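Local coordinates for protein DyP (Bjerkandera adusta, PDB 3MM1) that probably acts as a heme-dependent dye-decolorizing peroxidase, using heme b in the oxidation of its substrates by peroxide, at residues Tyr44-Ile49 / Ala435-Ile440; Phe169-Ser174 / Ala327-Ile332. The protein carries 1 engineered substitution. All coordinates share one frame; numbering follows the deposited sequence.

Contact 1: residues Tyr44-Ile49 / Ala435-Ile440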
ATOM      1  N   TYR A  44      11.441   0.196  25.812  1.00 11.52           N
ATOM      2  CA  TYR A  44      10.892   0.985  24.720  1.00 10.65           C
ATOM      3  C   TYR A  44       9.451   0.626  24.388  1.00 10.45           C
ATOM      4  O   TYR A  44       8.601   1.514  24.231  1.00 10.89           O
ATOM      5  CB  TYR A  44      11.764   0.852  23.466  1.00 10.09           C
ATOM      6  CG  TYR A  44      11.306   1.777  22.367  1.00  9.16           C
ATOM      7  CD1 TYR A  44      11.689   3.112  22.362  1.00  9.03           C
ATOM      8  CD2 TYR A  44      10.466   1.324  21.348  1.00  8.88           C
ATOM      9  CE1 TYR A  44      11.260   3.974  21.371  1.00  8.87           C
ATOM     10  CE2 TYR A  44      10.029   2.178  20.347  1.00  9.26           C
ATOM     11  CZ  TYR A  44      10.426   3.504  20.370  1.00  9.21           C
ATOM     12  OH  TYR A  44       9.990   4.367  19.398  1.00 10.34           O
ATOM     13  N   VAL A  45       9.174  -0.670  24.273  1.00 10.26           N
ATOM     14  CA  VAL A  45       7.867  -1.143  23.809  1.00 10.76           C
ATOM     15  C   VAL A  45       6.682  -0.624  24.644  1.00 11.36           C
ATOM     16  O   VAL A  45       5.766  -0.020  24.079  1.00 11.53           O
ATOM     17  CB  VAL A  45       7.818  -2.692  23.628  1.00 10.47           C
ATOM     18  CG1 VAL A  45       6.397  -3.162  23.333  1.00 11.13           C
ATOM     19  CG2 VAL A  45       8.743  -3.115  22.510  1.00 10.78           C
ATOM     20  N   PRO A  46       6.689  -0.845  25.978  1.00 11.78           N
ATOM     21  CA  PRO A  46       5.534  -0.372  26.760  1.00 12.07           C
ATOM     22  C   PRO A  46       5.312   1.139  26.698  1.00 12.34           C
ATOM     23  O   PRO A  46       4.176   1.592  26.850  1.00 13.14           O
ATOM     24  CB  PRO A  46       5.872  -0.800  28.198  1.00 12.22           C
ATOM     25  CG  PRO A  46       7.343  -1.094  28.195  1.00 12.80           C
ATOM     26  CD  PRO A  46       7.631  -1.608  26.821  1.00 11.91           C
ATOM     27  N   GLU A  47       6.375   1.901  26.455  1.00 12.33           N
ATOM     28  CA  GLU A  47       6.291   3.359  26.444  1.00 12.75           C
ATOM     29  C   GLU A  47       5.900   3.950  25.089  1.00 11.91           C
ATOM     30  O   GLU A  47       5.292   5.022  25.043  1.00 12.75           O
ATOM     31  CB  GLU A  47       7.600   3.989  26.941  1.00 13.11           C
ATOM     32  CG  GLU A  47       7.946   3.610  28.385  1.00 16.72           C
ATOM     33  CD  GLU A  47       9.205   4.276  28.922  1.00 21.40           C
ATOM     34  OE1 GLU A  47       9.828   5.095  28.211  1.00 24.03           O
ATOM     35  OE2 GLU A  47       9.573   3.971  30.080  1.00 24.54           O
ATOM     36  N   ARG A  48       6.232   3.258  23.997  1.00 10.96           N
ATOM     37  CA  ARG A  48       6.156   3.877  22.663  1.00 10.03           C
ATOM     38  C   ARG A  48       5.376   3.137  21.581  1.00  9.56           C
ATOM     39  O   ARG A  48       4.922   3.764  20.626  1.00  9.13           O
ATOM     40  CB  ARG A  48       7.565   4.161  22.129  1.00  9.74           C
ATOM     41  CG  ARG A  48       8.382   5.104  22.984  1.00 11.35           C
ATOM     42  CD  ARG A  48       8.015   6.557  22.746  1.00 13.97           C
ATOM     43  NE  ARG A  48       8.741   7.416  23.678  1.00 17.08           N
ATOM     44  CZ  ARG A  48       8.225   7.935  24.788  1.00 18.88           C
ATOM     45  NH1 ARG A  48       6.960   7.701  25.118  1.00 19.06           N
ATOM     46  NH2 ARG A  48       8.984   8.694  25.568  1.00 20.72           N
ATOM     47  N   ILE A  49       5.263   1.817  21.682  1.00  8.74           N
ATOM     48  CA  ILE A  49       4.625   1.050  20.607  1.00  8.59           C
ATOM     49  C   ILE A  49       3.106   1.183  20.702  1.00  8.44           C
ATOM     50  O   ILE A  49       2.495   0.832  21.711  1.00  9.38           O
ATOM     51  CB  ILE A  49       5.097  -0.428  20.566  1.00  8.80           C
ATOM     52  CG1 ILE A  49       6.606  -0.497  20.262  1.00  7.75           C
ATOM     53  CG2 ILE A  49       4.283  -1.242  19.549  1.00  8.34           C
ATOM     54  CD1 ILE A  49       7.000  -0.114  18.820  1.00  8.76           C
ATOM     55  N   ALA A 435       4.303 -10.087  22.140  1.00  7.17           N
ATOM     56  CA  ALA A 435       5.366 -10.879  21.539  1.00  7.32           C
ATOM     57  C   ALA A 435       6.677 -10.107  21.455  1.00  7.59           C
ATOM     58  O   ALA A 435       7.750 -10.690  21.592  1.00  7.43           O
ATOM     59  CB  ALA A 435       4.956 -11.408  20.162  1.00  7.76           C
ATOM     60  N   LEU A 436       6.597  -8.795  21.238  1.00  7.69           N
ATOM     61  CA  LEU A 436       7.812  -7.974  21.228  1.00  8.14           C
ATOM     62  C   LEU A 436       8.650  -8.114  22.501  1.00  8.73           C
ATOM     63  O   LEU A 436       9.878  -8.202  22.444  1.00  8.68           O
ATOM     64  CB  LEU A 436       7.480  -6.500  20.984  1.00  7.80           C
ATOM     65  CG  LEU A 436       7.022  -6.112  19.574  1.00  6.89           C
ATOM     66  CD1 LEU A 436       6.573  -4.660  19.544  1.00  8.21           C
ATOM     67  CD2 LEU A 436       8.111  -6.346  18.538  1.00  7.50           C
ATOM     68  N   THR A 437       7.987  -8.147  23.654  1.00  9.40           N
ATOM     69  CA  THR A 437       8.729  -8.194  24.912  1.00 10.53           C
ATOM     70  C   THR A 437       8.890  -9.600  25.478  1.00 10.70           C
ATOM     71  O   THR A 437       9.924  -9.893  26.092  1.00 12.27           O
ATOM     72  CB  THR A 437       8.125  -7.272  25.980  1.00 10.69           C
ATOM     73  OG1 THR A 437       6.761  -7.632  26.202  1.00 11.64           O
ATOM     74  CG2 THR A 437       8.205  -5.820  25.544  1.00 12.26           C
ATOM     75  N   ALA A 438       7.898 -10.464  25.253  1.00 10.07           N
ATOM     76  CA  ALA A 438       7.901 -11.820  25.817  1.00 10.61           C
ATOM     77  C   ALA A 438       8.626 -12.839  24.947  1.00 10.58           C
ATOM     78  O   ALA A 438       9.075 -13.877  25.450  1.00 11.29           O
ATOM     79  CB  ALA A 438       6.483 -12.283  26.094  1.00 10.60           C
ATOM     80  N   THR A 439       8.716 -12.563  23.647  1.00 10.09           N
ATOM     81  CA  THR A 439       9.393 -13.463  22.708  1.00 10.25           C
ATOM     82  C   THR A 439      10.639 -12.815  22.112  1.00  9.80           C
ATOM     83  O   THR A 439      11.748 -13.316  22.296  1.00 10.04           O
ATOM     84  CB  THR A 439       8.457 -13.961  21.572  1.00 10.48           C
ATOM     85  OG1 THR A 439       7.360 -14.682  22.140  1.00 12.47           O
ATOM     86  CG2 THR A 439       9.207 -14.887  20.617  1.00 11.10           C
ATOM     87  N   ILE A 440      10.469 -11.703  21.405  1.00  9.21           N
ATOM     88  CA  ILE A 440      11.593 -11.083  20.709  1.00  9.55           C
ATOM     89  C   ILE A 440      12.675 -10.636  21.703  1.00  9.87           C
ATOM     90  O   ILE A 440      13.865 -10.881  21.489  1.00 10.17           O
ATOM     91  CB  ILE A 440      11.149  -9.889  19.825  1.00  9.56           C
ATOM     92  CG1 ILE A 440       9.976 -10.272  18.905  1.00 10.40           C
ATOM     93  CG2 ILE A 440      12.340  -9.314  19.051  1.00  9.81           C
ATOM     94  CD1 ILE A 440      10.252 -11.405  17.901  1.00 11.89           C
TER
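Val45, Leu436 and Thr437 meet through aliphatic carbons alone, and the aromatic ring nearby, that of Tyr44, is turned off to another side of its helix. There CB of Arg48 lies 3.4 Å above one face of the Tyr44 ring, nearer its edge than its centre, and the ring of Phe142 in helix 128-142 also meets it.

Across the contact Val45 lies against both Leu436 and Thr437. Val45 CB stands 3.7 Å from the methyl CG2 of Thr437. Both Val45 methyls reach Leu436 CD1; CG1, anti to the backbone N, also meets Thr437 CG2, while Val45 CG2 rests 3.9 Å from Leu436 CB. Thr437 can offer its methyl because chi1 near 57° turns OG1 back toward its own helix, where it makes a weak hydrogen bond to the carbonyl O of Ser434. Just beyond the end of its helix, Ile49 crosses Leu436 at about a right angle, CG2 of Ile49 and CD1 of Leu436 4.1 Å apart. Pro46 CD grazes Thr437 CG2 on the exposed side; inward, Leu436 and Ile49 go on to Phe71 and Leu69 of strand 65-71.

The two short helical segments run antiparallel (172°), their axes 10.2 Å apart. This is ordinary apolar helix-helix packing, joining helix 34-48 of the N-terminal alpha+beta barrel domain of a DyP-type peroxidase to the chain's last helix, 433-440.

Contact 2: residues Phe169-Ser174 / Ala327-Ile332. Engineered in segment 169-174: Asn171 (natural residue Asp). With HEM (protoporphyrin IX containing Fe), chain B.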
ATOM      1  N   PHE A 169      -4.471  11.563  -7.214  1.00  5.16           N
ATOM      2  CA  PHE A 169      -5.663  10.755  -6.904  1.00  5.04           C
ATOM      3  C   PHE A 169      -5.837  10.500  -5.414  1.00  5.18           C
ATOM      4  O   PHE A 169      -4.875  10.149  -4.720  1.00  5.40           O
ATOM      5  CB  PHE A 169      -5.617   9.416  -7.665  1.00  4.97           C
ATOM      6  CG  PHE A 169      -5.720   9.577  -9.158  1.00  4.54           C
ATOM      7  CD1 PHE A 169      -6.916   9.311  -9.818  1.00  5.00           C
ATOM      8  CD2 PHE A 169      -4.633  10.043  -9.901  1.00  4.93           C
ATOM      9  CE1 PHE A 169      -7.027   9.507 -11.189  1.00  4.72           C
ATOM     10  CE2 PHE A 169      -4.733  10.225 -11.276  1.00  5.07           C
ATOM     11  CZ  PHE A 169      -5.928   9.958 -11.922  1.00  5.53           C
ATOM     12  N   LEU A 170      -7.062  10.687  -4.921  1.00  5.43           N
ATOM     13  CA  LEU A 170      -7.361  10.396  -3.524  1.00  5.80           C
ATOM     14  C   LEU A 170      -7.080   8.921  -3.245  1.00  6.08           C
ATOM     15  O   LEU A 170      -7.541   8.039  -3.976  1.00  5.60           O
ATOM     16  CB  LEU A 170      -8.824  10.735  -3.207  1.00  6.22           C
ATOM     17  CG  LEU A 170      -9.267  10.539  -1.752  1.00  6.59           C
ATOM     18  CD1 LEU A 170      -8.473  11.414  -0.776  1.00  9.29           C
ATOM     19  CD2 LEU A 170     -10.763  10.825  -1.634  1.00  7.05           C
ATOM     20  N   ASN A 171      -6.302   8.672  -2.199  1.00  6.73           N
ATOM     21  CA  ASN A 171      -5.916   7.318  -1.818  1.00  8.04           C
ATOM     22  C   ASN A 171      -6.474   6.966  -0.440  1.00  8.46           C
ATOM     23  O   ASN A 171      -6.869   7.853   0.325  1.00 10.13           O
ATOM     24  CB  ASN A 171      -4.391   7.178  -1.853  1.00  8.12           C
ATOM     25  CG  ASN A 171      -3.937   5.733  -1.814  1.00 10.08           C
ATOM     26  OD1 ASN A 171      -4.693   4.820  -2.159  1.00 12.61           O
ATOM     27  ND2 ASN A 171      -2.701   5.516  -1.385  1.00 12.28           N
ATOM     28  N   GLY A 172      -6.522   5.670  -0.141  1.00  8.69           N
ATOM     29  CA  GLY A 172      -6.968   5.181   1.166  1.00  9.01           C
ATOM     30  C   GLY A 172      -8.474   5.105   1.340  1.00  9.25           C
ATOM     31  O   GLY A 172      -8.976   5.144   2.470  1.00 11.14           O
ATOM     32  N   ILE A 173      -9.204   4.988   0.235  1.00  7.96           N
ATOM     33  CA  ILE A 173     -10.653   4.885   0.272  1.00  7.51           C
ATOM     34  C   ILE A 173     -11.121   3.472   0.620  1.00  7.21           C
ATOM     35  O   ILE A 173     -11.987   3.288   1.489  1.00  7.94           O
ATOM     36  CB  ILE A 173     -11.262   5.298  -1.093  1.00  6.93           C
ATOM     37  CG1 ILE A 173     -10.969   6.776  -1.393  1.00  7.77           C
ATOM     38  CG2 ILE A 173     -12.761   5.010  -1.125  1.00  6.70           C
ATOM     39  CD1 ILE A 173     -11.249   7.169  -2.832  1.00  6.90           C
ATOM     40  N   SER A 174     -10.581   2.480  -0.077  1.00  6.78           N
ATOM     41  CA  SER A 174     -11.092   1.118   0.032  1.00  6.22           C
ATOM     42  C   SER A 174     -10.152   0.204   0.800  1.00  6.30           C
ATOM     43  O   SER A 174      -9.039  -0.088   0.353  1.00  6.19           O
ATOM     44  CB  SER A 174     -11.389   0.548  -1.352  1.00  5.74           C
ATOM     45  OG  SER A 174     -11.951  -0.753  -1.228  1.00  5.54           O
ATOM     46  N   ALA A 327      -6.177  -7.040   1.537  1.00  4.99           N
ATOM     47  CA  ALA A 327      -5.062  -6.604   2.371  1.00  4.83           C
ATOM     48  C   ALA A 327      -5.284  -5.167   2.807  1.00  5.02           C
ATOM     49  O   ALA A 327      -6.012  -4.424   2.149  1.00  5.37           O
ATOM     50  CB  ALA A 327      -3.744  -6.743   1.612  1.00  4.92           C
ATOM     51  N   MET A 328      -4.670  -4.787   3.927  1.00  4.97           N
ATOM     52  CA  MET A 328      -4.718  -3.411   4.425  1.00  4.93           C
ATOM     53  C   MET A 328      -3.577  -2.592   3.845  1.00  5.03           C
ATOM     54  O   MET A 328      -2.462  -3.093   3.715  1.00  5.98           O
ATOM     55  CB  MET A 328      -4.565  -3.388   5.949  1.00  5.07           C
ATOM     56  CG  MET A 328      -5.686  -4.037   6.735  1.00  6.96           C
ATOM     57  SD  MET A 328      -7.234  -3.124   6.607  1.00  8.25           S
ATOM     58  CE  MET A 328      -6.788  -1.466   7.105  1.00 13.78           C
ATOM     59  N   ARG A 329      -3.841  -1.326   3.529  1.00  4.90           N
ATOM     60  CA  ARG A 329      -2.784  -0.430   3.056  1.00  5.16           C
ATOM     61  C   ARG A 329      -2.610   0.769   3.972  1.00  5.01           C
ATOM     62  O   ARG A 329      -3.588   1.319   4.501  1.00  6.32           O
ATOM     63  CB  ARG A 329      -3.054   0.042   1.628  1.00  4.95           C
ATOM     64  CG  ARG A 329      -2.993  -1.061   0.591  1.00  5.05           C
ATOM     65  CD  ARG A 329      -3.575  -0.616  -0.748  1.00  5.59           C
ATOM     66  NE  ARG A 329      -4.968  -0.201  -0.565  1.00  4.65           N
ATOM     67  CZ  ARG A 329      -5.465   0.992  -0.893  1.00  5.40           C
ATOM     68  NH1 ARG A 329      -4.718   1.920  -1.493  1.00  5.02           N
ATOM     69  NH2 ARG A 329      -6.740   1.257  -0.630  1.00  5.84           N
ATOM     70  N   SER A 330      -1.359   1.171   4.170  1.00  5.34           N
ATOM     71  CA  SER A 330      -1.067   2.366   4.959  1.00  5.19           C
ATOM     72  C   SER A 330       0.083   3.148   4.325  1.00  5.27           C
ATOM     73  O   SER A 330       1.083   3.478   4.977  1.00  5.95           O
ATOM     74  CB  SER A 330      -0.740   1.972   6.398  1.00  5.78           C
ATOM     75  OG  SER A 330      -0.788   3.110   7.238  1.00  6.90           O
ATOM     76  N   SER A 331      -0.079   3.445   3.043  1.00  5.56           N
ATOM     77  CA  SER A 331       0.962   4.118   2.266  1.00  5.25           C
ATOM     78  C   SER A 331       0.933   5.619   2.488  1.00  5.72           C
ATOM     79  O   SER A 331      -0.107   6.182   2.840  1.00  6.58           O
ATOM     80  CB  SER A 331       0.761   3.841   0.782  1.00  5.30           C
ATOM     81  OG  SER A 331       0.667   2.446   0.560  1.00  5.43           O
ATOM     82  N   ILE A 332       2.070   6.269   2.276  1.00  5.48           N
ATOM     83  CA  ILE A 332       2.129   7.722   2.376  1.00  5.67           C
ATOM     84  C   ILE A 332       2.983   8.284   1.237  1.00  5.42           C
ATOM     85  O   ILE A 332       4.023   7.722   0.911  1.00  4.94           O
ATOM     86  CB  ILE A 332       2.648   8.186   3.780  1.00  5.52           C
ATOM     87  CG1 ILE A 332       2.413   9.691   3.986  1.00  6.05           C
ATOM     88  CG2 ILE A 332       4.109   7.780   3.996  1.00  6.87           C
ATOM     89  CD1 ILE A 332       2.750  10.180   5.380  1.00  7.43           C
TER
HETATM   90  CHA HEM B 501      -6.207   1.547  -4.544  1.00  3.75           C
HETATM   91  CHB HEM B 501      -2.698   4.542  -5.985  1.00  4.42           C
HETATM   92  CHC HEM B 501       0.489   0.909  -5.783  1.00  3.39           C
HETATM   93  CHD HEM B 501      -2.984  -2.099  -4.305  1.00  3.99           C
HETATM   94  C1A HEM B 501      -5.557   2.665  -4.991  1.00  3.64           C
HETATM   95  C2A HEM B 501      -6.157   3.949  -5.265  1.00  4.54           C
HETATM   96  C3A HEM B 501      -5.171   4.768  -5.653  1.00  4.23           C
HETATM   97  C4A HEM B 501      -3.929   4.035  -5.637  1.00  4.47           C
HETATM   98  CMA HEM B 501      -5.303   6.244  -6.067  1.00  5.72           C
HETATM   99  CAA HEM B 501      -7.661   4.282  -5.147  1.00  5.21           C
HETATM  100  CBA HEM B 501      -8.089   4.649  -3.723  1.00  6.34           C
HETATM  101  CGA HEM B 501      -8.547   3.472  -2.899  1.00  9.22           C
HETATM  102  O1A HEM B 501      -9.337   2.653  -3.421  1.00 13.67           O
HETATM  103  O2A HEM B 501      -8.132   3.370  -1.731  1.00 14.30           O
HETATM  104  C1B HEM B 501      -1.516   3.834  -6.066  1.00  3.97           C
HETATM  105  C2B HEM B 501      -0.217   4.355  -6.440  1.00  4.32           C
HETATM  106  C3B HEM B 501       0.662   3.348  -6.381  1.00  4.00           C
HETATM  107  C4B HEM B 501      -0.052   2.161  -5.952  1.00  3.14           C
HETATM  108  CMB HEM B 501       0.055   5.819  -6.852  1.00  5.87           C
HETATM  109  CAB HEM B 501       2.171   3.376  -6.685  1.00  5.02           C
HETATM  110  CBB HEM B 501       2.912   4.486  -6.576  1.00  5.74           C
HETATM  111  C1C HEM B 501      -0.184  -0.240  -5.429  1.00  3.74           C
HETATM  112  C2C HEM B 501       0.367  -1.576  -5.386  1.00  4.12           C
HETATM  113  C3C HEM B 501      -0.609  -2.413  -4.984  1.00  4.36           C
HETATM  114  C4C HEM B 501      -1.785  -1.619  -4.752  1.00  4.16           C
HETATM  115  CMC HEM B 501       1.830  -1.930  -5.723  1.00  5.33           C
HETATM  116  CAC HEM B 501      -0.551  -3.938  -4.754  1.00  4.69           C
HETATM  117  CBC HEM B 501       0.235  -4.748  -5.484  1.00  5.00           C
HETATM  118  C1D HEM B 501      -4.138  -1.380  -4.156  1.00  3.16           C
HETATM  119  C2D HEM B 501      -5.349  -1.906  -3.587  1.00  5.04           C
HETATM  120  C3D HEM B 501      -6.337  -0.776  -3.663  1.00  4.02           C
HETATM  121  C4D HEM B 501      -5.638   0.327  -4.271  1.00  4.19           C
HETATM  122  CMD HEM B 501      -5.613  -3.299  -2.993  1.00  5.65           C
HETATM  123  CAD HEM B 501      -7.798  -0.824  -3.194  1.00  4.64           C
HETATM  124  CBD HEM B 501      -8.619  -1.542  -4.266  1.00  4.93           C
HETATM  125  CGD HEM B 501     -10.045  -1.740  -3.827  1.00  5.10           C
HETATM  126  O1D HEM B 501     -10.951  -1.398  -4.628  1.00  6.22           O
HETATM  127  O2D HEM B 501     -10.291  -2.243  -2.701  1.00  5.38           O
HETATM  128  NA  HEM B 501      -4.197   2.747  -5.220  1.00  4.31           N
HETATM  129  NB  HEM B 501      -1.376   2.491  -5.771  1.00  3.45           N
HETATM  130  NC  HEM B 501      -1.520  -0.309  -5.064  1.00  3.45           N
HETATM  131  ND  HEM B 501      -4.327  -0.055  -4.542  1.00  3.37           N
HETATM  132 FE   HEM B 501      -2.875   1.207  -5.224  1.00  4.01          FE
HETATM  133  O   HOH W   1      -1.372   2.566  -1.315  1.00  8.39           O
HETATM  134  O   HOH W   2      -1.300   7.478   0.408  1.00 14.77           O
HETATM  135  O   HOH W   3      -2.465   1.716  -3.169  1.00  8.99           O
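Arg329 reaches from its strand to the loop 169-174 and bonds to it at two points, both close to the guanidinium plane. NH1 gives a hydrogen bond to OD1 of Asn171 (3.0 Å), an engineered residue where the natural protein has aspartate; the amide and guanidinium planes are 44° apart. NH2 bonds the backbone O of Ser174 at 2.8 Å.

The heme carboxylates draw on the same groups. Besides Ser174 O, Arg329 NH2 holds propionate oxygen O2A at 2.8 Å. That oxygen also takes the backbone N of Ser174, in a nearly straight bond (169°), and weakly that of Ile173. The other propionate is held by Ser174, whose OG lies 2.7 Å from O2D.

One face of the guanidinium lies against the heme. The bend at chi3 (-59°) helps lay it over the porphyrin, with heme C3D 3.3 Å above the guanidinium plane and over its centre.

Water bridges other groups on the distal side, opposite His308. Water 3, on the iron at 2.2 Å, accepts from Arg329 NH1 at 2.8 Å, and waters 1 and 2 link Asn171 ND2 to OG and O of Ser331. An alanine in place of Arg329 would probably leave propionate O2A and Ser174 O without this donor and the iron-bound water without its NH1 partner.

Arg329 belongs to edge strand 328-334, paired with 353-360 through Met328 to Tyr359 and Ser330 to Val357, while the loop, lying between strands 146-155 and 177-178, passes along the propionate side of the heme.

The contacts stand at two distant places in the same molecule: their centres are 27 Å apart and their nearest atoms about 14 Å, so they do not touch. Contact 2 sits about 6 Å from the centre of the chain, at the heme, whose iron has His308 as its axial protein ligand. Contact 1 lies about 25 Å from that centre and away from the heme site. One sheet relates them: strand 328-334, which supplies Arg329, forms one edge, and strand 420-430, which leads toward helix 433-440, forms the other. In sequence, contact 1 brings together segments separated by 385 residues, and both segments of contact 2 fall within that span.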